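Local coordinates for DUF416 domain-containing protein (Shewanella baltica, PDB 2Q9R) that is of unknown function but folds as an all-helical DUF416-family protein and binds benzoic acid in a pocket, at residues D97-V100 against A101-L105; V154-E157 against E158-Q162; L66-I70 against D71-Q75; L166-I169 against E170-K174. All coordinates share one frame; numbering follows the deposited sequence. Where two conformers were deposited one is given.

Interaction 1 (D97-V100 against A101-L105)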
loop_
_atom_site.group_PDB
_atom_site.type_symbol
_atom_site.label_atom_id
_atom_site.label_comp_id
_atom_site.label_asym_id
_atom_site.label_seq_id
_atom_site.Cartn_x
_atom_site.Cartn_y
_atom_site.Cartn_z
ATOM N N ASP A 97 -3.375 9.582 15.486
ATOM C CA ASP A 97 -3.438 8.205 15.954
ATOM C C ASP A 97 -2.073 7.774 16.502
ATOM O O ASP A 97 -2.007 7.105 17.506
ATOM C CB ASP A 97 -3.820 7.246 14.806
ATOM C CG ASP A 97 -5.277 7.364 14.324
ATOM O OD1 ASP A 97 -6.120 8.068 14.920
ATOM O OD2 ASP A 97 -5.596 6.658 13.335
ATOM N N ALA A 98 -1.007 8.202 15.830
ATOM C CA ALA A 98 0.377 7.906 16.227
ATOM C C ALA A 98 0.703 8.476 17.590
ATOM O O ALA A 98 1.210 7.768 18.451
ATOM C CB ALA A 98 1.372 8.446 15.225
ATOM N N VAL A 99 0.410 9.757 17.780
ATOM C CA VAL A 99 0.718 10.400 19.086
ATOM C C VAL A 99 -0.248 9.863 20.153
ATOM O O VAL A 99 0.176 9.546 21.300
ATOM C CB VAL A 99 0.822 11.989 18.962
ATOM C CG1 VAL A 99 -0.415 12.591 18.340
ATOM C CG2 VAL A 99 1.135 12.650 20.314
ATOM N N VAL A 100 -1.511 9.634 19.781
ATOM C CA VAL A 100 -2.492 9.151 20.768
ATOM C C VAL A 100 -2.171 7.707 21.245
ATOM O O VAL A 100 -2.348 7.361 22.434
ATOM C CB VAL A 100 -3.958 9.274 20.247
ATOM C CG1 VAL A 100 -4.910 8.432 21.073
ATOM C CG2 VAL A 100 -4.421 10.767 20.190
ATOM N N ALA A 101 -1.675 6.880 20.346
ATOM C CA ALA A 101 -1.152 5.537 20.721
ATOM C C ALA A 101 -0.039 5.586 21.768
ATOM O O ALA A 101 -0.029 4.830 22.719
ATOM C CB ALA A 101 -0.650 4.805 19.470
ATOM N N ILE A 102 0.928 6.465 21.547
ATOM C CA ILE A 102 2.038 6.600 22.460
ATOM C C ILE A 102 1.512 7.098 23.792
ATOM O O ILE A 102 1.885 6.551 24.850
ATOM C CB ILE A 102 3.145 7.530 21.891
ATOM C CG1 ILE A 102 3.740 6.881 20.632
ATOM C CG2 ILE A 102 4.211 7.755 22.946
ATOM C CD1 ILE A 102 4.535 7.835 19.709
ATOM N N SER A 103 0.617 8.082 23.756
ATOM C CA SER A 103 0.034 8.593 24.990
ATOM C C SER A 103 -0.723 7.504 25.747
ATOM O O SER A 103 -0.590 7.391 26.953
ATOM C CB SER A 103 -0.915 9.757 24.723
ATOM O OG SER A 103 -0.270 10.829 24.062
ATOM N N THR A 104 -1.565 6.752 25.032
ATOM C CA THR A 104 -2.321 5.631 25.605
ATOM C C THR A 104 -1.383 4.578 26.234
ATOM O O THR A 104 -1.589 4.140 27.346
ATOM C CB THR A 104 -3.196 4.974 24.521
ATOM O OG1 THR A 104 -4.039 5.976 23.938
ATOM C CG2 THR A 104 -4.037 3.821 25.081
ATOM N N LEU A 105 -0.321 4.213 25.534
ATOM C CA LEU A 105 0.636 3.234 26.087
ATOM C C LEU A 105 1.362 3.725 27.344
ATOM O O LEU A 105 1.500 2.968 28.339
ATOM C CB LEU A 105 1.628 2.816 24.988
ATOM C CG LEU A 105 2.756 1.913 25.446
ATOM C CD1 LEU A 105 2.209 0.657 26.211
ATOM C CD2 LEU A 105 3.606 1.547 24.220
#
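Ala101 opens the second half of this helical run by donating its backbone N to Asp97 O at 2.9 Å, with its methyl resting 3.3 Å from the same oxygen. The carboxylate of Asp97 is engaged elsewhere: its OD2 is hydrogen-bonded to Thr127. At Ile102 the backbone bond lengthens to a weak one, N to Ala98 O at 3.4 Å, while CG1 of its side chain, placed beside its own backbone N, comes within 3.5 Å of Ala98 O. The Ile102 side chain packs on Leu50, Ala53 and Leu54 of helix 47-62. Ser103 returns to the regular length, its N meeting Val99 O at 2.9 Å. Its OG stands 3.1 Å from Val99 O as well, but that proton has a second acceptor within range, so which of the two it serves is not settled. Thr104 gives the clearest polar side-chain contact. With chi1 at -56°, OG1 folds back along the helix and donates to Val100 O at 2.7 Å, while the backbone N of Thr104 donates to the same oxygen at 2.8 Å. The two donors come from opposite faces of the carbonyl plane, OG1 lying 38° out of it, and CG1 of Val100 passes obliquely beside the hydroxyl. This is the helical threonine motif, in which the hydroxyl bonds the carbonyl oxygen four residues earlier. The double grip on Val100 O satisfies the hydroxyl proton within the helix itself, and the bond from OG1 restrains chi1 of Thr104.

Interaction 2 (V154-E157 against E158-Q162)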
loop_
_atom_site.group_PDB
_atom_site.type_symbol
_atom_site.label_atom_id
_atom_site.label_comp_id
_atom_site.label_asym_id
_atom_site.label_seq_id
_atom_site.Cartn_x
_atom_site.Cartn_y
_atom_site.Cartn_z
ATOM N N VAL A 154 -2.054 -3.349 1.963
ATOM C CA VAL A 154 -1.664 -2.714 3.208
ATOM C C VAL A 154 -2.381 -3.330 4.427
ATOM O O VAL A 154 -1.781 -3.454 5.498
ATOM C CB VAL A 154 -1.871 -1.182 3.107
ATOM C CG1 VAL A 154 -3.337 -0.830 3.168
ATOM C CG2 VAL A 154 -1.081 -0.441 4.132
HETATM N N MSE A 155 -3.654 -3.724 4.283
HETATM C CA MSE A 155 -4.326 -4.343 5.417
HETATM C C MSE A 155 -3.815 -5.768 5.659
HETATM O O MSE A 155 -3.671 -6.211 6.806
HETATM C CB MSE A 155 -5.845 -4.377 5.275
HETATM C CG MSE A 155 -6.517 -5.069 6.478
HETATM SE SE MSE A 155 -6.172 -4.200 8.180
HETATM C CE MSE A 155 -7.311 -3.095 7.688
ATOM N N GLU A 156 -3.573 -6.505 4.591
ATOM C CA GLU A 156 -3.052 -7.854 4.720
ATOM C C GLU A 156 -1.693 -7.810 5.400
ATOM O O GLU A 156 -1.381 -8.669 6.198
ATOM C CB GLU A 156 -2.906 -8.505 3.335
ATOM C CG GLU A 156 -2.567 -9.998 3.389
ATOM C CD GLU A 156 -3.634 -10.832 4.155
ATOM O OE1 GLU A 156 -4.871 -10.572 3.990
ATOM O OE2 GLU A 156 -3.217 -11.740 4.930
ATOM N N GLU A 157 -0.891 -6.799 5.080
ATOM C CA GLU A 157 0.409 -6.586 5.713
ATOM C C GLU A 157 0.283 -6.251 7.186
ATOM O O GLU A 157 1.029 -6.761 8.021
ATOM C CB GLU A 157 1.184 -5.507 4.951
ATOM C CG GLU A 157 1.811 -6.096 3.691
ATOM C CD GLU A 157 2.654 -5.137 2.844
ATOM O OE1 GLU A 157 2.933 -3.991 3.280
ATOM O OE2 GLU A 157 3.055 -5.548 1.723
ATOM N N GLU A 158 -0.669 -5.391 7.514
ATOM C CA GLU A 158 -0.980 -5.126 8.908
ATOM C C GLU A 158 -1.274 -6.402 9.689
ATOM O O GLU A 158 -0.674 -6.657 10.742
ATOM C CB GLU A 158 -2.133 -4.128 9.016
ATOM C CG GLU A 158 -2.563 -3.770 10.444
ATOM C CD GLU A 158 -1.583 -2.858 11.185
ATOM O OE1 GLU A 158 -0.610 -2.375 10.585
ATOM O OE2 GLU A 158 -1.791 -2.630 12.391
ATOM N N LYS A 159 -2.185 -7.213 9.169
ATOM C CA LYS A 159 -2.482 -8.505 9.789
ATOM C C LYS A 159 -1.281 -9.414 9.941
ATOM O O LYS A 159 -1.107 -10.051 11.000
ATOM C CB LYS A 159 -3.572 -9.244 8.988
ATOM C CG LYS A 159 -3.952 -10.584 9.620
ATOM C CD LYS A 159 -4.906 -11.401 8.738
ATOM C CE LYS A 159 -4.729 -12.896 8.961
ATOM N NZ LYS A 159 -5.798 -13.680 8.272
ATOM N N GLU A 160 -0.485 -9.520 8.876
ATOM C CA GLU A 160 0.716 -10.352 8.884
ATOM C C GLU A 160 1.787 -9.842 9.854
ATOM O O GLU A 160 2.356 -10.618 10.619
ATOM C CB GLU A 160 1.265 -10.500 7.445
ATOM C CG GLU A 160 0.384 -11.437 6.592
ATOM C CD GLU A 160 0.734 -11.451 5.078
ATOM O OE1 GLU A 160 1.810 -10.910 4.706
ATOM O OE2 GLU A 160 -0.083 -11.996 4.287
ATOM N N LEU A 161 2.036 -8.538 9.864
ATOM C CA LEU A 161 2.993 -7.986 10.807
ATOM C C LEU A 161 2.521 -8.157 12.266
ATOM O O LEU A 161 3.286 -8.602 13.109
ATOM C CB LEU A 161 3.287 -6.519 10.456
ATOM C CG LEU A 161 4.304 -5.665 11.252
ATOM C CD1 LEU A 161 3.786 -5.277 12.661
ATOM C CD2 LEU A 161 5.646 -6.341 11.324
ATOM N N GLN A 162 1.272 -7.837 12.576
ATOM C CA GLN A 162 0.792 -8.035 13.953
ATOM C C GLN A 162 0.853 -9.512 14.387
ATOM O O GLN A 162 1.191 -9.802 15.524
ATOM C CB GLN A 162 -0.635 -7.499 14.142
ATOM C CG GLN A 162 -0.754 -5.983 14.127
ATOM C CD GLN A 162 -1.866 -5.489 14.990
ATOM O OE1 GLN A 162 -2.145 -6.072 16.045
ATOM N NE2 GLN A 162 -2.530 -4.394 14.554
#
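Glu156 and Glu160 are brought together by unlike first torsions: CG of Glu156 stands anti to its backbone N (chi1 -171°) before the chain bends at chi2, whereas CG of Glu160 lies beside its own N (chi1 -73°) and the chain then runs extended back along the helix. The outcome is a close pair of like charges, Glu156 OE2 to Glu160 OE2 at 3.2 Å, with the carboxylate planes turned 62° apart. Two acceptors this near might favour a shared proton or a raised pKa on one of them, although this remains an inference. Glu160 OE2 also comes within 3.3 Å of Glu156 CG, which shows how tightly the chains cross. Lys159 NZ, 4.6 Å from Glu156 OE2, is not in contact but could temper the charge. Around the helix, the selenium of selenomethionine Met155 lies 4.1 Å from Glu158 CB, and the side chain packs on Val128 and Ile132 of helix 120-136. The buried carboxylate of Glu158 is well supplied: OE2 accepts from Gln162 NE2 at 2.9 Å, on its anti side, and from Ser124, while OE1 forms a salt bridge with Arg30. Regular i to i+4 backbone bonds run beneath, such as Leu161 N to Glu157 O at 2.8 Å. The pattern is that of an amphipathic alpha-helix in a helical bundle, acidic on one flank and tied to its neighbours through a buried charged and polar cluster on another.

Interaction 3 (L66-I70 against D71-Q75). With SO4 (sulfate ion), chain C.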
loop_
_atom_site.group_PDB
_atom_site.type_symbol
_atom_site.label_atom_id
_atom_site.label_comp_id
_atom_site.label_asym_id
_atom_site.label_seq_id
_atom_site.Cartn_x
_atom_site.Cartn_y
_atom_site.Cartn_z
ATOM N N LEU A 66 15.147 1.924 35.192
ATOM C CA LEU A 66 14.687 3.182 34.570
ATOM C C LEU A 66 13.481 3.839 35.230
ATOM O O LEU A 66 12.442 3.216 35.404
ATOM C CB LEU A 66 14.372 2.990 33.101
ATOM C CG LEU A 66 14.023 4.245 32.292
ATOM C CD1 LEU A 66 15.264 4.986 31.832
ATOM C CD2 LEU A 66 13.197 3.819 31.090
ATOM N N LYS A 67 13.620 5.115 35.568
ATOM C CA LYS A 67 12.480 5.935 35.988
ATOM C C LYS A 67 12.494 7.262 35.252
ATOM O O LYS A 67 13.565 7.792 34.942
ATOM C CB LYS A 67 12.496 6.203 37.491
ATOM C CG LYS A 67 11.907 5.077 38.335
ATOM N N PHE A 68 11.315 7.791 34.976
ATOM C CA PHE A 68 11.201 9.108 34.357
ATOM C C PHE A 68 9.828 9.678 34.624
ATOM O O PHE A 68 8.934 8.960 35.054
ATOM C CB PHE A 68 11.522 9.062 32.854
ATOM C CG PHE A 68 10.606 8.192 32.061
ATOM C CD1 PHE A 68 10.834 6.825 31.959
ATOM C CD2 PHE A 68 9.509 8.731 31.398
ATOM C CE1 PHE A 68 9.958 6.009 31.216
ATOM C CE2 PHE A 68 8.641 7.935 30.667
ATOM C CZ PHE A 68 8.861 6.574 30.571
ATOM N N ASN A 69 9.672 10.971 34.363
ATOM C CA ASN A 69 8.413 11.666 34.542
ATOM C C ASN A 69 7.393 11.466 33.429
ATOM O O ASN A 69 7.387 12.209 32.448
ATOM C CB ASN A 69 8.668 13.161 34.707
ATOM C CG ASN A 69 7.454 13.892 35.281
ATOM O OD1 ASN A 69 6.309 13.487 35.068
ATOM N ND2 ASN A 69 7.707 14.970 36.012
ATOM N N ILE A 70 6.497 10.500 33.608
ATOM C CA ILE A 70 5.514 10.179 32.597
ATOM C C ILE A 70 4.550 11.336 32.276
ATOM O O ILE A 70 4.281 11.630 31.114
ATOM C CB ILE A 70 4.723 8.885 32.974
ATOM C CG1 ILE A 70 5.662 7.676 32.982
ATOM C CG2 ILE A 70 3.584 8.659 32.001
ATOM C CD1 ILE A 70 4.943 6.343 33.125
ATOM N N ASP A 71 4.038 11.993 33.313
ATOM C CA ASP A 71 3.091 13.074 33.148
ATOM C C ASP A 71 3.635 14.195 32.305
ATOM O O ASP A 71 2.908 14.763 31.491
ATOM C CB ASP A 71 2.671 13.632 34.530
ATOM C CG ASP A 71 1.718 12.710 35.280
ATOM O OD1 ASP A 71 1.223 11.710 34.705
ATOM O OD2 ASP A 71 1.454 12.996 36.476
ATOM N N VAL A 72 4.916 14.514 32.451
ATOM C CA VAL A 72 5.459 15.608 31.648
ATOM C C VAL A 72 5.496 15.200 30.176
ATOM O O VAL A 72 5.148 15.993 29.321
ATOM C CB VAL A 72 6.834 16.145 32.147
ATOM C CG1 VAL A 72 7.957 15.188 31.812
ATOM C CG2 VAL A 72 7.087 17.527 31.532
ATOM N N HIS A 73 5.849 13.963 29.891
ATOM C CA HIS A 73 5.749 13.467 28.520
ATOM C C HIS A 73 4.329 13.407 27.982
ATOM O O HIS A 73 4.102 13.747 26.816
ATOM C CB HIS A 73 6.423 12.098 28.411
ATOM C CG HIS A 73 7.901 12.195 28.537
ATOM N ND1 HIS A 73 8.699 12.582 27.481
ATOM C CD2 HIS A 73 8.717 12.055 29.604
ATOM C CE1 HIS A 73 9.953 12.648 27.891
ATOM N NE2 HIS A 73 9.993 12.334 29.173
ATOM N N LEU A 74 3.380 12.962 28.813
ATOM C CA LEU A 74 1.963 12.955 28.440
ATOM C C LEU A 74 1.493 14.361 28.096
ATOM O O LEU A 74 0.768 14.569 27.132
ATOM C CB LEU A 74 1.082 12.370 29.561
ATOM C CG LEU A 74 1.169 10.864 29.791
ATOM C CD1 LEU A 74 0.322 10.461 31.024
ATOM C CD2 LEU A 74 0.735 10.085 28.532
ATOM N N GLN A 75 1.932 15.345 28.868
ATOM C CA GLN A 75 1.563 16.717 28.566
ATOM C C GLN A 75 2.185 17.218 27.273
ATOM O O GLN A 75 1.532 17.903 26.492
ATOM C CB GLN A 75 1.911 17.656 29.743
ATOM C CG GLN A 75 1.399 19.058 29.532
ATOM C CD GLN A 75 -0.107 19.081 29.422
ATOM O OE1 GLN A 75 -0.799 18.669 30.349
ATOM N NE2 GLN A 75 -0.626 19.532 28.273
HETATM S S SO4 C . 4.893 9.796 36.886
HETATM O O1 SO4 C . 5.251 10.570 38.079
HETATM O O2 SO4 C . 6.071 9.030 36.441
HETATM O O3 SO4 C . 3.847 8.802 37.181
HETATM O O4 SO4 C . 4.453 10.794 35.895
#
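Phe68 and Asn69 reach His73 and the backbone N of Val72 where an extended strip of chain (phi/psi -159°/167° at Phe68) turns into the first helical residues at Ile70, so that Asn69 occupies the N-cap. Its OD1 accepts from Val72 N at 3.1 Å, the donor standing well above the plane of the amide rather than on a lone pair. The backbone oxygen of Asn69 receives weak bonds from Val72 N and His73 N; it lies at the edge of the His73 ring, near its plane, with Asn69 O to His73 CD2 at 3.1 Å. The rings of Phe68 and His73 meet obliquely, CD2 to CD2 at 3.9 Å. One turn on, the side chains of Ile70 and Leu74 lie side by side, CG2 to CD1 at 3.9 Å; Leu74 N also bonds Ile70 O. A sulfate, probably from the crystallisation liquor, occupies the helix start: Ile70 N donates to O2 at 3.2 Å and Asp71 N to O4 at 2.9 Å. Gln110 NE2 also binds the sulfate, so the anion is held by two amides of the helix start and by a side chain of another helix; helix N termini commonly bind anions in this way. Gln110 further bonds OD1 of Asp71. The capped end thus rests on helix 92-111 through Leu74 and Ile70, and on helix 47-62 through Phe68 against Ser60 and His73 against Leu56.

Interaction 4 (L166-I169 against E170-K174)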
loop_
_atom_site.group_PDB
_atom_site.type_symbol
_atom_site.label_atom_id
_atom_site.label_comp_id
_atom_site.label_asym_id
_atom_site.label_seq_id
_atom_site.Cartn_x
_atom_site.Cartn_y
_atom_site.Cartn_z
ATOM N N LEU A 166 3.346 -11.045 17.249
ATOM C CA LEU A 166 2.783 -11.774 18.384
ATOM C C LEU A 166 3.479 -13.123 18.568
ATOM O O LEU A 166 3.796 -13.528 19.715
ATOM C CB LEU A 166 1.279 -11.984 18.212
ATOM C CG LEU A 166 0.514 -12.778 19.274
ATOM C CD1 LEU A 166 0.739 -12.195 20.649
ATOM C CD2 LEU A 166 -0.979 -12.814 18.936
ATOM N N GLU A 167 3.701 -13.814 17.449
ATOM C CA GLU A 167 4.356 -15.114 17.460
ATOM C C GLU A 167 5.747 -15.095 18.035
ATOM O O GLU A 167 6.113 -16.015 18.734
ATOM C CB GLU A 167 4.454 -15.685 16.045
ATOM C CG GLU A 167 3.140 -16.151 15.489
ATOM C CD GLU A 167 3.241 -16.484 14.014
ATOM O OE1 GLU A 167 4.382 -16.547 13.497
ATOM O OE2 GLU A 167 2.182 -16.688 13.384
ATOM N N ILE A 168 6.549 -14.098 17.688
ATOM C CA ILE A 168 7.905 -14.063 18.219
ATOM C C ILE A 168 7.890 -13.752 19.726
ATOM O O ILE A 168 8.646 -14.366 20.499
ATOM C CB ILE A 168 8.882 -13.200 17.370
ATOM C CG1 ILE A 168 10.311 -13.332 17.909
ATOM C CG2 ILE A 168 8.428 -11.742 17.231
ATOM C CD1 ILE A 168 11.406 -13.205 16.820
ATOM N N ILE A 169 6.997 -12.877 20.161
ATOM C CA ILE A 169 6.893 -12.586 21.593
ATOM C C ILE A 169 6.363 -13.763 22.376
ATOM O O ILE A 169 6.885 -14.080 23.448
ATOM C CB ILE A 169 6.041 -11.308 21.839
ATOM C CG1 ILE A 169 6.760 -10.117 21.172
ATOM C CG2 ILE A 169 5.782 -11.047 23.322
ATOM C CD1 ILE A 169 5.920 -8.826 21.093
ATOM N N GLU A 170 5.354 -14.440 21.841
ATOM C CA GLU A 170 4.712 -15.468 22.599
ATOM C C GLU A 170 5.522 -16.755 22.741
ATOM O O GLU A 170 5.324 -17.511 23.689
ATOM C CB GLU A 170 3.274 -15.693 22.115
ATOM C CG GLU A 170 3.067 -16.647 21.037
ATOM C CD GLU A 170 1.691 -16.464 20.392
ATOM O OE1 GLU A 170 0.655 -16.262 21.088
ATOM O OE2 GLU A 170 1.665 -16.537 19.153
ATOM N N GLU A 171 6.476 -16.968 21.848
ATOM C CA GLU A 171 7.323 -18.140 21.948
ATOM C C GLU A 171 8.436 -17.979 22.989
ATOM O O GLU A 171 9.222 -18.890 23.220
ATOM C CB GLU A 171 7.874 -18.515 20.569
ATOM C CG GLU A 171 8.970 -17.613 20.023
ATOM C CD GLU A 171 9.348 -17.960 18.575
ATOM O OE1 GLU A 171 8.507 -18.533 17.824
ATOM O OE2 GLU A 171 10.493 -17.637 18.193
ATOM N N ASN A 172 8.472 -16.821 23.630
ATOM C CA ASN A 172 9.442 -16.501 24.651
ATOM C C ASN A 172 8.702 -16.222 25.956
ATOM O O ASN A 172 7.966 -15.234 26.058
ATOM C CB ASN A 172 10.252 -15.277 24.201
ATOM C CG ASN A 172 11.106 -15.572 22.968
ATOM O OD1 ASN A 172 11.998 -16.411 23.025
ATOM N ND2 ASN A 172 10.807 -14.918 21.844
ATOM N N PRO A 173 8.891 -17.080 26.961
ATOM C CA PRO A 173 8.095 -16.931 28.181
ATOM C C PRO A 173 8.288 -15.569 28.866
ATOM O O PRO A 173 7.344 -15.046 29.442
ATOM C CB PRO A 173 8.567 -18.074 29.071
ATOM C CG PRO A 173 9.901 -18.543 28.494
ATOM C CD PRO A 173 9.856 -18.206 27.032
ATOM N N LYS A 174 9.498 -15.007 28.772
ATOM C CA LYS A 174 9.791 -13.649 29.235
ATOM C C LYS A 174 10.442 -12.851 28.129
ATOM O O LYS A 174 11.098 -13.419 27.240
ATOM C CB LYS A 174 10.763 -13.689 30.425
ATOM C CG LYS A 174 10.063 -13.733 31.768
ATOM C CD LYS A 174 11.031 -13.801 32.969
ATOM C CE LYS A 174 12.007 -12.610 33.044
ATOM N NZ LYS A 174 12.591 -12.473 34.419
#
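Asn172 and Glu171 turn back onto the last carbonyls of helix 153-170, making this a helix C-terminus in which the regular bonding runs out. Leu166 O is still satisfied in the alpha-helical manner by Glu170 N at 2.8 Å. Glu167 O takes a longer bond from Glu171 N, 3.3 Å, with the donor above the carbonyl plane. Beyond it the ladder shortens to an i to i+3 step: Asn172 N donates to Ile169 O at 3.2 Å, from 54° out of the carbonyl plane, and Gln19 adds a weak bond to the same oxygen. Ile168 O is met by a side chain, Asn172 ND2, at 2.6 Å; the N-H angle of 119° makes this bond weak despite its shortness. It is set up by chi1 of -66°, which puts CG beside its own backbone N and brings ND2 to Ile168 O. The carboxylate of Glu170 crosses Leu166 obliquely, OE1 lying 3.9 Å from Leu166 CG, and its strongest partner is Arg11, which makes a salt bridge to OE2. Leu166 packs on helices 8-14 and 17-42, Ile169 on 17-42, whereas Asn172 touches Leu179 of helix 177-190, which begins soon after. Glu171 adds its aliphatic chain: CG lies near two carbonyl oxygens at once, 3.3 Å from Ile168 O and 3.5 Å from Glu167 O.

From the N terminus, interaction 3 comes first, at the start of helix 70-79, followed by interaction 1 in helix 92-111, then interaction 2 within helix 153-170 and interaction 4 at its C-terminal end, running into the loop before helix 177-190. All are local, so none closes a long loop, and they stand in series with no nesting or crossing. Interactions 1 and 3 touch where their helices pack, Ser103 O lying 3.4 Å from Leu74 CD2. Interactions 2 and 4 share one helix, with centres about 18 Å apart. Interactions 2 and 3 lie on opposite sides of the chain's centre, about 31 Å between centres. Helix 17-42 links the groups, touching the segments of interactions 1, 2 and 4.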